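PDB 4JJA: hypothetical protein, which is of unknown function but may act as an exo-beta-N-acetylmuramidase on peptidoglycan. Local coordinates for residues L155-K160 / G165-I170; L235-G238 / G244-T247; Q252-P257 / L307-H312; M316-F321 / Y333-I338. All coordinates share one frame; numbering follows the deposited sequence.

How the contacts relate
From the N terminus, contact 1 comes first: it closes a four-residue loop between strand 136-140 and helix 176-185, in the part of the chain matching the NamZ N-terminal family. The other three lie in the C-terminal NamZ region. Contact 2 closes a five-residue loop between helix 224-233 and strand 253-256. Contact 3 spans 49 residues and joins that strand to helix 305-314, and contact 4 brings the turn after this helix against helix 333-339. All four follow one another in series, none nested or crossed. In space contact 3 touches contacts 2 and 4, through F236 on Y254 and Y311 on I338, whereas contact 1 stands apart, its centre about 20 Å or more from theirs.

Contact 1: L155-K160 / G165-I170; sequences LDMKYK and GLPIPI
A local chain reversal within the long connection from strand 136-140 to helix 176-185 folds L155 and M157 onto the inverse gamma turn centred on P167. One hydrogen bond joins the two backbones: L155 N donates to I168 O over 3.1 Å, with an N-H...O angle of 154°. The donor sits above the carbonyl plane, 45° out of it, so this is not a lone-pair approach; R115 NH1 gives the same I168 oxygen a second donor.

With CG of L155 trans to its backbone nitrogen (chi1 -180°), the side chain runs along the opposing backbone, and its CD2 lies 3.5 Å from L166 O. The selenomethionine M157, in the conformer described (one of two), is bent at both chi2 and chi3, which lays its SE over the L166-P167 peptide, 3.7 Å from P167 N. Beyond it, M157 CE meets CD of the P167 ring at 3.9 Å, the two side chains crossing at a slant. The start of the 3-10 segment 157-158 is held by an Asx turn, in which D156 OD1 accepts from K158 N at 2.9 Å on the anti side of the carboxylate. Farther along, K160, likewise in one of two conformers, passes G165, its CE standing 3.7 Å from G165 O. CB of L166 points away from 155-160, and the side chain packs on L179 and V183 of helix 176-185, while I168 meets F358 of helix 352-362.

Contact 2: L235-G238 / G244-T247; sequences LFEG and GRGT
OE2 of E237 is gripped by two nitrogens of R245 at once: NH2 at 2.8 Å and NE at 3.1 Å from that oxygen. Both bonds come from the side-on edge of the guanidinium, and the oxygen lies 2° out of the guanidinium plane. They meet it differently, however. The NH2 bond is the straighter, with an N-H...O angle of 156°, and uses the syn lone pair of OE2; NE approaches nearly along the C-O axis and is more bent. This is therefore a side-on salt bridge in which NE and NH2 both donate to one carboxylate oxygen, rather than a two-oxygen bidentate pair; E237 OE1 stays 3.8 Å from R245 NH2.

The reach is long, since the nearest CA atoms, those of E237 and R245, are 10.8 Å apart. R245 spans its share with a chain extended from CG to NE. E237 bends at chi2 (-148°), which turns its carboxylate toward the arginine although its CB does not point that way. E237 OE1 and R245 NH2 each also hydrogen-bond to O2 of a bound glycerol, probably from the crystallisation liquor.

The backbone under each partner is compact. T247 OG1 donates to G244 O at 2.7 Å, in the carbonyl plane, across the turn that carries R245; E237 stands on a 3-10 segment, and its backbone O accepts from R322 NH1. What results is a surface salt bridge between a 3-10 turn and a type II beta turn (G244 to T247), within the loop connecting helix 224-233 to strand 253-256.

Contact 3: Q252-P257 / L307-H312; sequences QVYGHP and LIDAYH
Strand 253-256 is extended at Y254 and directs that side chain at helix 305-314, whose residues D309 and A310 receive it. The crossing is made by side chains. Y254 holds CG between its backbone nitrogen and carbonyl carbon (chi1 66°), and from there the ring reaches across to the helix with its hydroxyl leading.

Y254 OH donates to D309 OD2 over 2.7 Å, a short hydrogen bond between a buried tyrosine and a partly exposed carboxylate. The acceptor oxygen lies in the plane of the ring, at its edge, and is approached on the anti side of the carboxylate, 27° out of the carboxylate plane. Ring and carboxylate planes stand 83° apart, so the two flat groups are almost perpendicular and do not stack. D309 OD2 has a second hydrogen-bond partner in Y262 OH; two tyrosine hydroxyls converging on one oxygen would be expected to stabilise its negative charge. Beside the hydroxyl, CE2 of Y254 meets the methyl CB of A310 at 4.4 Å, a loose apolar contact one residue along the helix.

F236, from the 3-10 segment of 235-238, stacks on the Y254 ring and also reaches A310 and L307. Strand 253-256 is at the outer border of a three-stranded antiparallel sheet, hydrogen-bonded to strand 284-288, while L307, I308 and Y311 of helix 305-314 pack on I338 of helix 333-339.

Contact 4: M316-F321 / Y333-I338; sequences MGDRFF and YVRKMI
R335 leaves its helix with CG anti to the backbone nitrogen (chi1 175°) and then bends at chi3 (-65°), which carries the guanidinium back over F321 and up to the carboxylate of D318. The latter is likewise extended from its backbone, so the two charged ends meet although the aspartate CB does not aim at the helix.

R335 NH1 donates to D318 OD1 at 2.9 Å in a salt bridge with an N-H...O angle of 161°. The oxygen lies almost exactly in the guanidinium plane, at its edge, whereas NH1 comes to the carboxylate from above its plane. NH2 of the same arginine forms a second salt bridge, to E326 OE1, so the guanidinium is shared between two acids. D318 OD1 also lies near the like-charged E339 OE2, a closeness that R335 would be expected to offset.

F321 packs against the aliphatic part and the guanidinium of R335. R335 CG sits over one face of the F321 ring, 4.2 Å from the centroid, in a CH-pi contact. Farther out on the arginine, CB of F321 lies against a face of the guanidinium, 3.4 Å from R335 NH1. Ring and guanidinium planes are strongly inclined, so no parallel stack forms. At the far edge of the ring, F321 CZ touches I338 CG2 at 3.9 Å, near the ring plane.

F320 covers the other face of the F321 ring, and Y311 and F325 also meet it. An aromatic core with a salt bridge at its margin thus joins the 3-10 turn at 318-320 to helix 333-339, in the helical part of the C-terminal NamZ family region.

Contact 1: L155-K160 / G165-I170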
loop_
_atom_site.group_PDB
_atom_site.type_symbol
_atom_site.label_atom_id
_atom_site.label_comp_id
_atom_site.label_asym_id
_atom_site.label_seq_id
_atom_site.Cartn_x
_atom_site.Cartn_y
_atom_site.Cartn_z
ATOM N N LEU A 155 -13.997 -5.067 -1.579
ATOM C CA LEU A 155 -14.554 -3.757 -1.818
ATOM C C LEU A 155 -15.782 -3.845 -2.711
ATOM O O LEU A 155 -15.693 -4.342 -3.820
ATOM C CB LEU A 155 -13.523 -2.868 -2.474
ATOM C CG LEU A 155 -13.921 -1.449 -2.801
ATOM C CD1 LEU A 155 -14.392 -0.668 -1.600
ATOM C CD2 LEU A 155 -12.760 -0.758 -3.478
ATOM N N ASP A 156 -16.911 -3.342 -2.209
ATOM C CA ASP A 156 -18.120 -3.147 -2.999
ATOM C C ASP A 156 -17.849 -2.000 -3.944
ATOM O O ASP A 156 -17.421 -0.933 -3.540
ATOM C CB ASP A 156 -19.323 -2.877 -2.093
ATOM C CG ASP A 156 -20.659 -2.878 -2.826
ATOM O OD1 ASP A 156 -20.733 -2.352 -3.932
ATOM O OD2 ASP A 156 -21.621 -3.383 -2.195
HETATM N N MSE A 157 -18.066 -2.218 -5.223
HETATM C CA MSE A 157 -17.687 -1.169 -6.139
HETATM C C MSE A 157 -18.628 0.061 -6.118
HETATM O O MSE A 157 -18.244 1.085 -6.660
HETATM C CB MSE A 157 -17.335 -1.726 -7.522
HETATM C CG MSE A 157 -16.178 -2.792 -7.469
HETATM SE SE MSE A 157 -14.492 -2.181 -6.715
HETATM C CE MSE A 157 -13.810 -1.451 -8.319
ATOM N N LYS A 158 -19.723 0.016 -5.345
ATOM C CA LYS A 158 -20.433 1.258 -4.932
ATOM C C LYS A 158 -19.523 2.246 -4.219
ATOM O O LYS A 158 -19.763 3.433 -4.208
ATOM C CB LYS A 158 -21.689 0.984 -4.100
ATOM C CG LYS A 158 -21.517 0.484 -2.713
ATOM C CD LYS A 158 -22.888 0.166 -2.099
ATOM C CE LYS A 158 -23.602 1.431 -1.688
ATOM N NZ LYS A 158 -24.858 1.200 -0.882
ATOM N N TYR A 159 -18.460 1.721 -3.633
ATOM C CA TYR A 159 -17.529 2.441 -2.793
ATOM C C TYR A 159 -16.178 2.586 -3.434
ATOM O O TYR A 159 -15.219 2.956 -2.739
ATOM C CB TYR A 159 -17.423 1.806 -1.415
ATOM C CG TYR A 159 -18.698 1.726 -0.639
ATOM C CD1 TYR A 159 -19.509 2.818 -0.492
ATOM C CD2 TYR A 159 -19.068 0.578 0.022
ATOM C CE1 TYR A 159 -20.706 2.744 0.215
ATOM C CE2 TYR A 159 -20.244 0.512 0.737
ATOM C CZ TYR A 159 -21.047 1.596 0.860
ATOM O OH TYR A 159 -22.241 1.459 1.567
ATOM N N LYS A 160 -16.035 2.324 -4.724
ATOM C CA LYS A 160 -14.759 2.561 -5.391
ATOM C C LYS A 160 -14.358 4.031 -5.212
ATOM O O LYS A 160 -15.195 4.940 -5.365
ATOM C CB LYS A 160 -14.848 2.245 -6.878
ATOM C CG LYS A 160 -13.561 2.510 -7.636
ATOM C CD LYS A 160 -13.775 2.240 -9.089
ATOM C CE LYS A 160 -12.487 2.251 -9.896
ATOM N NZ LYS A 160 -11.843 3.564 -9.851
ATOM N N GLY A 165 -9.378 0.966 -5.321
ATOM C CA GLY A 165 -9.470 0.973 -6.766
ATOM C C GLY A 165 -9.860 -0.313 -7.439
ATOM O O GLY A 165 -10.106 -0.312 -8.647
ATOM N N LEU A 166 -9.919 -1.423 -6.704
ATOM C CA LEU A 166 -10.148 -2.749 -7.270
ATOM C C LEU A 166 -11.034 -3.556 -6.316
ATOM O O LEU A 166 -11.000 -3.297 -5.098
ATOM C CB LEU A 166 -8.822 -3.461 -7.455
ATOM C CG LEU A 166 -7.850 -2.877 -8.462
ATOM C CD1 LEU A 166 -6.497 -3.590 -8.391
ATOM C CD2 LEU A 166 -8.442 -2.917 -9.925
ATOM N N PRO A 167 -11.719 -4.593 -6.829
ATOM C CA PRO A 167 -12.562 -5.440 -5.981
ATOM C C PRO A 167 -11.721 -6.503 -5.282
ATOM O O PRO A 167 -11.747 -7.692 -5.610
ATOM C CB PRO A 167 -13.593 -6.013 -6.970
ATOM C CG PRO A 167 -12.835 -6.063 -8.245
ATOM C CD PRO A 167 -11.897 -4.899 -8.273
ATOM N N ILE A 168 -10.991 -6.036 -4.291
ATOM C CA ILE A 168 -10.036 -6.842 -3.541
ATOM C C ILE A 168 -10.315 -6.630 -2.058
ATOM O O ILE A 168 -10.978 -5.669 -1.665
ATOM C CB ILE A 168 -8.570 -6.536 -3.936
ATOM C CG1 ILE A 168 -8.182 -5.073 -3.557
ATOM C CG2 ILE A 168 -8.328 -6.813 -5.393
ATOM C CD1 ILE A 168 -6.750 -4.696 -3.935
ATOM N N PRO A 169 -9.816 -7.510 -1.184
ATOM C CA PRO A 169 -9.964 -7.339 0.254
ATOM C C PRO A 169 -9.091 -6.187 0.770
ATOM O O PRO A 169 -8.315 -5.596 0.015
ATOM C CB PRO A 169 -9.512 -8.705 0.841
ATOM C CG PRO A 169 -9.581 -9.679 -0.327
ATOM C CD PRO A 169 -9.150 -8.781 -1.496
ATOM N N ILE A 170 -9.241 -5.851 2.042
ATOM C CA ILE A 170 -8.435 -4.815 2.634
ATOM C C ILE A 170 -6.962 -5.200 2.572
ATOM O O ILE A 170 -6.088 -4.396 2.162
ATOM C CB ILE A 170 -8.892 -4.500 4.091
ATOM C CG1 ILE A 170 -10.308 -3.883 4.076
ATOM C CG2 ILE A 170 -7.923 -3.591 4.812
ATOM C CD1 ILE A 170 -10.898 -3.645 5.467
#

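Contact 2: L235-G238 / G244-T247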
loop_
_atom_site.group_PDB
_atom_site.type_symbol
_atom_site.label_atom_id
_atom_site.label_comp_id
_atom_site.label_asym_id
_atom_site.label_seq_id
_atom_site.Cartn_x
_atom_site.Cartn_y
_atom_site.Cartn_z
ATOM N N LEU A 235 -7.990 2.193 9.883
ATOM C CA LEU A 235 -9.443 2.400 9.922
ATOM C C LEU A 235 -9.847 3.625 10.705
ATOM O O LEU A 235 -10.927 4.200 10.467
ATOM C CB LEU A 235 -10.127 1.131 10.419
ATOM C CG LEU A 235 -9.833 -0.128 9.575
ATOM C CD1 LEU A 235 -10.570 -1.327 10.205
ATOM C CD2 LEU A 235 -10.214 0.043 8.119
ATOM N N PHE A 236 -9.017 4.039 11.654
ATOM C CA PHE A 236 -9.293 5.258 12.391
ATOM C C PHE A 236 -9.284 6.517 11.548
ATOM O O PHE A 236 -9.811 7.539 11.970
ATOM C CB PHE A 236 -8.369 5.443 13.596
ATOM C CG PHE A 236 -8.658 4.546 14.771
ATOM C CD1 PHE A 236 -9.867 4.617 15.423
ATOM C CD2 PHE A 236 -7.709 3.671 15.272
ATOM C CE1 PHE A 236 -10.109 3.883 16.559
ATOM C CE2 PHE A 236 -7.950 2.895 16.413
ATOM C CZ PHE A 236 -9.173 3.002 17.036
ATOM N N GLU A 237 -8.742 6.458 10.347
ATOM C CA GLU A 237 -8.826 7.618 9.449
ATOM C C GLU A 237 -10.266 7.868 9.021
ATOM O O GLU A 237 -10.548 8.919 8.483
ATOM C CB GLU A 237 -7.905 7.449 8.261
ATOM C CG GLU A 237 -6.448 7.429 8.779
ATOM C CD GLU A 237 -5.346 7.958 7.953
ATOM O OE1 GLU A 237 -5.445 7.930 6.745
ATOM O OE2 GLU A 237 -4.311 8.337 8.573
ATOM N N GLY A 238 -11.162 6.914 9.222
ATOM C CA GLY A 238 -12.595 7.089 9.032
ATOM C C GLY A 238 -13.325 7.543 10.266
ATOM O O GLY A 238 -14.548 7.348 10.311
ATOM N N GLY A 244 -1.771 8.674 16.021
ATOM C CA GLY A 244 -0.384 8.978 16.362
ATOM C C GLY A 244 0.414 9.761 15.356
ATOM O O GLY A 244 1.622 9.945 15.567
ATOM N N ARG A 245 -0.192 10.212 14.268
ATOM C CA ARG A 245 0.549 11.192 13.432
ATOM C C ARG A 245 0.873 12.396 14.321
ATOM O O ARG A 245 0.019 12.879 15.038
ATOM C CB ARG A 245 -0.222 11.621 12.227
ATOM C CG ARG A 245 -0.433 10.543 11.178
ATOM C CD ARG A 245 -1.277 11.174 10.041
ATOM N NE ARG A 245 -1.831 10.184 9.120
ATOM C CZ ARG A 245 -1.221 9.706 8.065
ATOM N NH1 ARG A 245 -0.056 10.207 7.687
ATOM N NH2 ARG A 245 -1.820 8.789 7.306
ATOM N N GLY A 246 2.102 12.879 14.233
ATOM C CA GLY A 246 2.583 13.953 15.100
ATOM C C GLY A 246 3.253 13.474 16.386
ATOM O O GLY A 246 3.592 14.307 17.210
ATOM N N THR A 247 3.468 12.147 16.504
ATOM C CA THR A 247 4.089 11.569 17.656
ATOM C C THR A 247 5.265 10.687 17.190
ATOM O O THR A 247 5.447 10.434 16.006
ATOM C CB THR A 247 3.119 10.718 18.526
ATOM O OG1 THR A 247 2.901 9.445 17.907
ATOM C CG2 THR A 247 1.821 11.473 18.830
#

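Contact 3: Q252-P257 / L307-H312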
loop_
_atom_site.group_PDB
_atom_site.type_symbol
_atom_site.label_atom_id
_atom_site.label_comp_id
_atom_site.label_asym_id
_atom_site.label_seq_id
_atom_site.Cartn_x
_atom_site.Cartn_y
_atom_site.Cartn_z
ATOM N N GLN A 252 0.784 3.237 15.823
ATOM C CA GLN A 252 1.089 2.309 16.901
ATOM C C GLN A 252 0.393 2.659 18.202
ATOM O O GLN A 252 0.654 2.068 19.236
ATOM C CB GLN A 252 2.598 2.230 17.121
ATOM C CG GLN A 252 3.384 1.713 15.918
ATOM C CD GLN A 252 4.806 2.188 15.933
ATOM O OE1 GLN A 252 5.642 1.549 16.583
ATOM N NE2 GLN A 252 5.086 3.328 15.313
ATOM N N VAL A 253 -0.479 3.676 18.141
ATOM C CA VAL A 253 -1.288 4.171 19.256
ATOM C C VAL A 253 -2.651 4.584 18.725
ATOM O O VAL A 253 -2.799 4.795 17.503
ATOM C CB VAL A 253 -0.593 5.364 19.976
ATOM C CG1 VAL A 253 0.829 5.058 20.444
ATOM C CG2 VAL A 253 -0.622 6.597 19.059
ATOM N N TYR A 254 -3.613 4.747 19.625
ATOM C CA TYR A 254 -4.833 5.455 19.248
ATOM C C TYR A 254 -5.354 6.222 20.437
ATOM O O TYR A 254 -5.185 5.813 21.574
ATOM C CB TYR A 254 -5.901 4.542 18.642
ATOM C CG TYR A 254 -6.495 3.521 19.556
ATOM C CD1 TYR A 254 -5.878 2.273 19.726
ATOM C CD2 TYR A 254 -7.673 3.760 20.245
ATOM C CE1 TYR A 254 -6.474 1.293 20.514
ATOM C CE2 TYR A 254 -8.238 2.798 21.044
ATOM C CZ TYR A 254 -7.655 1.567 21.183
ATOM O OH TYR A 254 -8.218 0.592 21.983
ATOM N N GLY A 255 -5.963 7.374 20.194
ATOM C CA GLY A 255 -6.496 8.139 21.300
ATOM C C GLY A 255 -7.195 9.397 20.824
ATOM O O GLY A 255 -7.163 9.741 19.660
ATOM N N HIS A 256 -7.813 10.110 21.769
ATOM C CA HIS A 256 -8.626 11.267 21.433
ATOM C C HIS A 256 -8.779 12.110 22.692
ATOM O O HIS A 256 -8.793 11.568 23.804
ATOM C CB HIS A 256 -10.005 10.759 20.953
ATOM C CG HIS A 256 -10.920 11.815 20.447
ATOM N ND1 HIS A 256 -11.648 12.617 21.300
ATOM C CD2 HIS A 256 -11.133 12.268 19.191
ATOM C CE1 HIS A 256 -12.302 13.501 20.579
ATOM N NE2 HIS A 256 -12.016 13.318 19.296
ATOM N N PRO A 257 -8.896 13.439 22.530
ATOM C CA PRO A 257 -9.028 14.268 23.757
ATOM C C PRO A 257 -10.235 13.991 24.646
ATOM O O PRO A 257 -10.200 14.328 25.816
ATOM C CB PRO A 257 -9.086 15.677 23.238
ATOM C CG PRO A 257 -8.957 15.622 21.801
ATOM C CD PRO A 257 -8.790 14.245 21.316
ATOM N N LEU A 307 -11.166 -0.119 17.121
ATOM C CA LEU A 307 -12.230 0.693 16.640
ATOM C C LEU A 307 -13.488 0.621 17.553
ATOM O O LEU A 307 -14.105 1.626 17.879
ATOM C CB LEU A 307 -12.484 0.216 15.210
ATOM C CG LEU A 307 -13.485 1.005 14.410
ATOM C CD1 LEU A 307 -12.979 2.394 14.061
ATOM C CD2 LEU A 307 -13.826 0.279 13.147
ATOM N N ILE A 308 -13.808 -0.604 17.948
ATOM C CA ILE A 308 -14.981 -0.830 18.785
ATOM C C ILE A 308 -14.786 -0.204 20.154
ATOM O O ILE A 308 -15.697 0.416 20.727
ATOM C CB ILE A 308 -15.298 -2.339 18.816
ATOM C CG1 ILE A 308 -15.775 -2.800 17.439
ATOM C CG2 ILE A 308 -16.281 -2.707 19.974
ATOM C CD1 ILE A 308 -15.945 -4.307 17.288
ATOM N N ASP A 309 -13.582 -0.341 20.697
ATOM C CA ASP A 309 -13.260 0.287 21.964
ATOM C C ASP A 309 -13.476 1.792 21.933
ATOM O O ASP A 309 -14.130 2.356 22.817
ATOM C CB ASP A 309 -11.804 -0.052 22.314
ATOM C CG ASP A 309 -11.327 0.562 23.608
ATOM O OD1 ASP A 309 -12.015 0.333 24.603
ATOM O OD2 ASP A 309 -10.261 1.142 23.629
ATOM N N ALA A 310 -12.881 2.438 20.939
ATOM C CA ALA A 310 -13.026 3.866 20.841
ATOM C C ALA A 310 -14.461 4.315 20.619
ATOM O O ALA A 310 -14.912 5.286 21.205
ATOM C CB ALA A 310 -12.124 4.410 19.734
ATOM N N TYR A 311 -15.205 3.579 19.779
ATOM C CA TYR A 311 -16.589 3.910 19.502
ATOM C C TYR A 311 -17.402 3.921 20.784
ATOM O O TYR A 311 -18.111 4.903 21.069
ATOM C CB TYR A 311 -17.192 2.896 18.519
ATOM C CG TYR A 311 -18.705 3.047 18.388
ATOM C CD1 TYR A 311 -19.223 4.048 17.631
ATOM C CD2 TYR A 311 -19.566 2.261 19.084
ATOM C CE1 TYR A 311 -20.583 4.271 17.538
ATOM C CE2 TYR A 311 -20.918 2.447 18.986
ATOM C CZ TYR A 311 -21.434 3.454 18.217
ATOM O OH TYR A 311 -22.799 3.687 18.138
ATOM N N HIS A 312 -17.321 2.870 21.562
ATOM C CA HIS A 312 -18.109 2.809 22.765
ATOM C C HIS A 312 -17.625 3.755 23.842
ATOM O O HIS A 312 -18.414 4.224 24.650
ATOM C CB HIS A 312 -18.185 1.368 23.311
ATOM C CG HIS A 312 -18.991 0.473 22.436
ATOM N ND1 HIS A 312 -20.352 0.622 22.247
ATOM C CD2 HIS A 312 -18.615 -0.571 21.664
ATOM C CE1 HIS A 312 -20.776 -0.290 21.383
ATOM N NE2 HIS A 312 -19.738 -1.041 21.021
#

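Contact 4: M316-F321 / Y333-I338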
loop_
_atom_site.group_PDB
_atom_site.type_symbol
_atom_site.label_atom_id
_atom_site.label_comp_id
_atom_site.label_asym_id
_atom_site.label_seq_id
_atom_site.Cartn_x
_atom_site.Cartn_y
_atom_site.Cartn_z
HETATM N N MSE A 316 -20.380 9.138 21.098
HETATM C CA MSE A 316 -20.924 10.137 20.150
HETATM C C MSE A 316 -21.726 9.508 19.029
HETATM O O MSE A 316 -22.034 10.160 17.975
HETATM C CB MSE A 316 -19.796 11.026 19.644
HETATM C CG MSE A 316 -18.841 10.371 18.768
HETATM SE SE MSE A 316 -17.503 11.562 17.878
HETATM C CE MSE A 316 -16.481 11.986 19.414
ATOM N N GLY A 317 -22.109 8.267 19.241
ATOM C CA GLY A 317 -22.927 7.538 18.305
ATOM C C GLY A 317 -22.365 7.565 16.895
ATOM O O GLY A 317 -21.181 7.444 16.687
ATOM N N ASP A 318 -23.258 7.671 15.915
ATOM C CA ASP A 318 -22.930 7.529 14.505
ATOM C C ASP A 318 -21.971 8.607 13.999
ATOM O O ASP A 318 -21.286 8.388 13.008
ATOM C CB ASP A 318 -24.202 7.475 13.688
ATOM C CG ASP A 318 -23.980 7.188 12.220
ATOM O OD1 ASP A 318 -23.504 6.100 11.844
ATOM O OD2 ASP A 318 -24.328 8.090 11.423
ATOM N N ARG A 319 -21.859 9.738 14.711
ATOM C CA ARG A 319 -20.915 10.786 14.346
ATOM C C ARG A 319 -19.462 10.371 14.495
ATOM O O ARG A 319 -18.574 11.007 13.950
ATOM C CB ARG A 319 -21.192 12.082 15.140
ATOM C CG ARG A 319 -22.549 12.626 14.990
ATOM C CD ARG A 319 -22.943 12.728 13.520
ATOM N NE ARG A 319 -24.292 13.324 13.356
ATOM C CZ ARG A 319 -24.530 14.605 13.143
ATOM N NH1 ARG A 319 -23.537 15.473 13.020
ATOM N NH2 ARG A 319 -25.807 15.025 13.012
ATOM N N PHE A 320 -19.221 9.290 15.223
ATOM C CA PHE A 320 -17.880 8.682 15.288
ATOM C C PHE A 320 -17.350 8.267 13.922
ATOM O O PHE A 320 -16.146 8.261 13.679
ATOM C CB PHE A 320 -17.974 7.467 16.213
ATOM C CG PHE A 320 -16.696 6.690 16.332
ATOM C CD1 PHE A 320 -15.705 7.053 17.261
ATOM C CD2 PHE A 320 -16.514 5.563 15.580
ATOM C CE1 PHE A 320 -14.558 6.306 17.372
ATOM C CE2 PHE A 320 -15.376 4.823 15.727
ATOM C CZ PHE A 320 -14.423 5.204 16.619
ATOM N N PHE A 321 -18.243 7.839 13.046
ATOM C CA PHE A 321 -17.856 7.320 11.724
ATOM C C PHE A 321 -18.020 8.418 10.709
ATOM O O PHE A 321 -19.132 8.844 10.447
ATOM C CB PHE A 321 -18.669 6.093 11.297
ATOM C CG PHE A 321 -18.514 4.917 12.205
ATOM C CD1 PHE A 321 -17.451 4.083 12.108
ATOM C CD2 PHE A 321 -19.498 4.637 13.180
ATOM C CE1 PHE A 321 -17.324 2.989 12.976
ATOM C CE2 PHE A 321 -19.392 3.565 14.019
ATOM C CZ PHE A 321 -18.304 2.722 13.914
ATOM N N TYR A 333 -21.784 -2.910 6.339
ATOM C CA TYR A 333 -22.245 -3.622 7.546
ATOM C C TYR A 333 -21.340 -3.408 8.731
ATOM O O TYR A 333 -21.758 -3.665 9.849
ATOM C CB TYR A 333 -22.482 -5.092 7.312
ATOM C CG TYR A 333 -21.289 -5.938 6.914
ATOM C CD1 TYR A 333 -20.265 -6.234 7.830
ATOM C CD2 TYR A 333 -21.196 -6.508 5.648
ATOM C CE1 TYR A 333 -19.205 -7.055 7.485
ATOM C CE2 TYR A 333 -20.140 -7.328 5.311
ATOM C CZ TYR A 333 -19.136 -7.604 6.223
ATOM O OH TYR A 333 -18.088 -8.422 5.876
ATOM N N VAL A 334 -20.089 -2.968 8.549
ATOM C CA VAL A 334 -19.203 -2.792 9.680
ATOM C C VAL A 334 -19.700 -1.688 10.614
ATOM O O VAL A 334 -19.852 -1.909 11.836
ATOM C CB VAL A 334 -17.746 -2.587 9.252
ATOM C CG1 VAL A 334 -16.830 -2.240 10.446
ATOM C CG2 VAL A 334 -17.217 -3.809 8.490
ATOM N N ARG A 335 -20.041 -0.517 10.066
ATOM C CA ARG A 335 -20.619 0.522 10.886
ATOM C C ARG A 335 -21.891 0.037 11.578
ATOM O O ARG A 335 -22.097 0.273 12.790
ATOM C CB ARG A 335 -20.974 1.683 9.982
ATOM C CG ARG A 335 -21.710 2.824 10.634
ATOM C CD ARG A 335 -22.344 3.751 9.632
ATOM N NE ARG A 335 -21.362 4.450 8.799
ATOM C CZ ARG A 335 -21.080 5.758 8.840
ATOM N NH1 ARG A 335 -21.647 6.570 9.717
ATOM N NH2 ARG A 335 -20.214 6.246 7.961
ATOM N N LYS A 336 -22.769 -0.585 10.804
ATOM C CA LYS A 336 -24.073 -0.978 11.346
ATOM C C LYS A 336 -23.927 -1.985 12.494
ATOM O O LYS A 336 -24.601 -1.891 13.526
ATOM C CB LYS A 336 -24.941 -1.584 10.256
ATOM C CG LYS A 336 -25.390 -0.590 9.190
ATOM C CD LYS A 336 -26.225 -1.322 8.089
ATOM C CE LYS A 336 -26.549 -0.503 6.860
ATOM N NZ LYS A 336 -27.322 -1.348 5.872
HETATM N N MSE A 337 -23.049 -2.953 12.318
HETATM C CA MSE A 337 -22.833 -3.978 13.351
HETATM C C MSE A 337 -22.146 -3.432 14.586
HETATM O O MSE A 337 -22.507 -3.790 15.701
HETATM C CB MSE A 337 -22.068 -5.143 12.770
HETATM C CG MSE A 337 -22.852 -5.961 11.761
HETATM SE SE MSE A 337 -21.890 -7.435 11.016
HETATM C CE MSE A 337 -22.014 -8.702 12.501
ATOM N N ILE A 338 -21.199 -2.505 14.404
ATOM C CA ILE A 338 -20.594 -1.874 15.582
ATOM C C ILE A 338 -21.672 -1.139 16.374
ATOM O O ILE A 338 -21.776 -1.260 17.597
ATOM C CB ILE A 338 -19.442 -0.949 15.234
ATOM C CG1 ILE A 338 -18.272 -1.774 14.652
ATOM C CG2 ILE A 338 -19.003 -0.146 16.469
ATOM C CD1 ILE A 338 -17.080 -1.002 14.142
#